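Local coordinates for GGDEF family protein (Vibrio cholerae, PDB 5GZS), which is a diguanylate cyclase whose periplasmic portion, built of two solute-binding-protein-like domains, binds arginine, probably as a ligand that regulates cyclic di-GMP synthesis, at residues Y308-A313 / Q410-I415. Sequence-based numbering, arbitrary orientation.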
loop_
_atom_site.group_PDB
_atom_site.type_symbol
_atom_site.label_atom_id
_atom_site.label_comp_id
_atom_site.label_asym_id
_atom_site.label_seq_id
_atom_site.Cartn_x
_atom_site.Cartn_y
_atom_site.Cartn_z
ATOM N N TYR A 308 3.519 -15.642 -2.376
ATOM C CA TYR A 308 4.274 -15.549 -1.126
ATOM C C TYR A 308 5.316 -14.444 -1.192
ATOM O O TYR A 308 6.048 -14.203 -0.232
ATOM C CB TYR A 308 4.943 -16.886 -0.783
ATOM C CG TYR A 308 5.980 -17.389 -1.770
ATOM C CD1 TYR A 308 7.320 -17.027 -1.648
ATOM C CD2 TYR A 308 5.626 -18.238 -2.810
ATOM C CE1 TYR A 308 8.273 -17.485 -2.542
ATOM C CE2 TYR A 308 6.576 -18.709 -3.709
ATOM C CZ TYR A 308 7.895 -18.325 -3.569
ATOM O OH TYR A 308 8.838 -18.789 -4.458
ATOM N N TYR A 309 5.386 -13.786 -2.339
ATOM C CA TYR A 309 6.280 -12.654 -2.509
ATOM C C TYR A 309 5.737 -11.753 -3.610
ATOM O O TYR A 309 5.016 -12.217 -4.510
ATOM C CB TYR A 309 7.706 -13.110 -2.833
ATOM C CG TYR A 309 8.661 -11.957 -2.948
ATOM C CD1 TYR A 309 9.082 -11.273 -1.825
ATOM C CD2 TYR A 309 9.112 -11.531 -4.186
ATOM C CE1 TYR A 309 9.943 -10.190 -1.933
ATOM C CE2 TYR A 309 9.971 -10.458 -4.307
ATOM C CZ TYR A 309 10.381 -9.791 -3.181
ATOM O OH TYR A 309 11.234 -8.722 -3.314
ATOM N N HIS A 310 6.059 -10.465 -3.537
ATOM C CA HIS A 310 5.571 -9.534 -4.553
ATOM C C HIS A 310 6.655 -8.619 -5.071
ATOM O O HIS A 310 6.850 -7.522 -4.547
ATOM C CB HIS A 310 4.429 -8.721 -4.000
ATOM C CG HIS A 310 3.375 -9.558 -3.372
ATOM N ND1 HIS A 310 2.276 -10.015 -4.069
ATOM C CD2 HIS A 310 3.259 -10.046 -2.112
ATOM C CE1 HIS A 310 1.514 -10.730 -3.259
ATOM N NE2 HIS A 310 2.088 -10.764 -2.067
ATOM N N PRO A 311 7.352 -9.077 -6.119
ATOM C CA PRO A 311 8.490 -8.386 -6.719
ATOM C C PRO A 311 8.104 -7.040 -7.257
ATOM O O PRO A 311 6.955 -6.841 -7.678
ATOM C CB PRO A 311 8.908 -9.316 -7.857
ATOM C CG PRO A 311 8.298 -10.637 -7.523
ATOM C CD PRO A 311 7.041 -10.329 -6.829
ATOM N N GLN A 312 9.084 -6.141 -7.249
ATOM C CA GLN A 312 8.936 -4.777 -7.736
ATOM C C GLN A 312 9.585 -4.585 -9.111
ATOM O O GLN A 312 10.812 -4.542 -9.224
ATOM C CB GLN A 312 9.550 -3.827 -6.721
ATOM C CG GLN A 312 8.944 -3.972 -5.352
ATOM C CD GLN A 312 7.465 -3.664 -5.366
ATOM O OE1 GLN A 312 7.037 -2.611 -5.856
ATOM N NE2 GLN A 312 6.665 -4.592 -4.843
ATOM N N ALA A 313 8.778 -4.476 -10.161
ATOM C CA ALA A 313 9.352 -4.266 -11.493
ATOM C C ALA A 313 9.892 -2.864 -11.617
ATOM O O ALA A 313 9.181 -1.883 -11.352
ATOM C CB ALA A 313 8.333 -4.519 -12.585
ATOM N N GLN A 410 3.874 -4.047 -9.343
ATOM C CA GLN A 410 4.057 -5.106 -8.372
ATOM C C GLN A 410 3.330 -6.389 -8.817
ATOM O O GLN A 410 2.107 -6.391 -8.987
ATOM C CB GLN A 410 3.563 -4.665 -6.998
ATOM C CG GLN A 410 3.796 -5.728 -5.926
ATOM C CD GLN A 410 3.477 -5.240 -4.530
ATOM O OE1 GLN A 410 4.172 -4.376 -3.974
ATOM N NE2 GLN A 410 2.407 -5.788 -3.950
ATOM N N TYR A 411 4.078 -7.477 -9.003
ATOM C CA TYR A 411 3.473 -8.742 -9.423
ATOM C C TYR A 411 3.639 -9.855 -8.378
ATOM O O TYR A 411 4.067 -9.613 -7.244
ATOM C CB TYR A 411 4.038 -9.179 -10.786
ATOM C CG TYR A 411 5.528 -9.449 -10.858
ATOM C CD1 TYR A 411 6.436 -8.407 -10.961
ATOM C CD2 TYR A 411 6.029 -10.751 -10.860
ATOM C CE1 TYR A 411 7.802 -8.652 -11.041
ATOM C CE2 TYR A 411 7.393 -10.995 -10.937
ATOM C CZ TYR A 411 8.270 -9.941 -11.034
ATOM O OH TYR A 411 9.621 -10.161 -11.110
ATOM N N ASP A 412 3.288 -11.078 -8.757
ATOM C CA ASP A 412 3.183 -12.167 -7.789
ATOM C C ASP A 412 4.117 -13.340 -8.033
ATOM O O ASP A 412 4.328 -13.776 -9.156
ATOM C CB ASP A 412 1.744 -12.675 -7.756
ATOM C CG ASP A 412 0.784 -11.650 -7.180
ATOM O OD1 ASP A 412 1.049 -11.160 -6.062
ATOM O OD2 ASP A 412 -0.217 -11.318 -7.855
ATOM N N ILE A 413 4.671 -13.864 -6.957
ATOM C CA ILE A 413 5.436 -15.085 -7.043
ATOM C C ILE A 413 4.678 -16.158 -6.250
ATOM O O ILE A 413 4.229 -15.906 -5.125
ATOM C CB ILE A 413 6.865 -14.862 -6.522
ATOM C CG1 ILE A 413 7.711 -14.199 -7.604
ATOM C CG2 ILE A 413 7.524 -16.149 -6.100
ATOM C CD1 ILE A 413 9.160 -14.025 -7.197
ATOM N N ALA A 414 4.499 -17.332 -6.867
ATOM C CA ALA A 414 3.840 -18.486 -6.243
ATOM C C ALA A 414 4.646 -19.745 -6.443
ATOM O O ALA A 414 5.663 -19.739 -7.147
ATOM C CB ALA A 414 2.454 -18.690 -6.809
ATOM N N ILE A 415 4.173 -20.826 -5.820
ATOM C CA ILE A 415 4.642 -22.175 -6.128
ATOM C C ILE A 415 3.740 -22.764 -7.192
ATOM O O ILE A 415 2.507 -22.658 -7.100
ATOM C CB ILE A 415 4.610 -23.113 -4.908
ATOM C CG1 ILE A 415 5.304 -22.495 -3.697
ATOM C CG2 ILE A 415 5.227 -24.445 -5.253
ATOM C CD1 ILE A 415 5.217 -23.384 -2.483
#
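Pro311 lies across one face of the Tyr411 ring, its CB 3.7 Å from the ring centroid in a CH-pi contact, while its CG meets Ile413 CD1 at 3.5 Å. Tyr411 reaches this position because, with chi1 at 62°, its CG is flanked by the backbone N and C, which turns the ring so that one face meets the proline. Ile413 forks between two tyrosines: CD1 meets the ring edge of Tyr309, and CG2 packs against Tyr308 CZ at 3.4 Å. Backbone bonds tie these antiparallel segments together beside the packed side chains, from Tyr308 N to Ile413 O (2.9 Å), from Ile413 N to Tyr309 O and, longer, from Tyr411 N to Pro311 O (3.2 Å).

The other side is polar and more open. Gln312, its side chain kinked about CB-CG (chi2 -61°), brings NE2 to both Gln410 OE1 (2.6 Å) and its own segment's His310 O, so one amide nitrogen joins 308-313 to 410-415; the two amide planes stand nearly perpendicular. Exposed His310 makes, through ND1, at most a weak, bent hydrogen bond to Asp412 OD1, an atom whose position is doubtful.

The paired segments each pass once between the sheets containing strands 312-318 and 414-417, consistent with the two-stranded hinge of a periplasmic binding protein. At one end Tyr308 packs against helices 248-259 and 421-435, its hydroxyl hydrogen-bonded to Ser249; at the other, Ala313 pairs with strand 399-410.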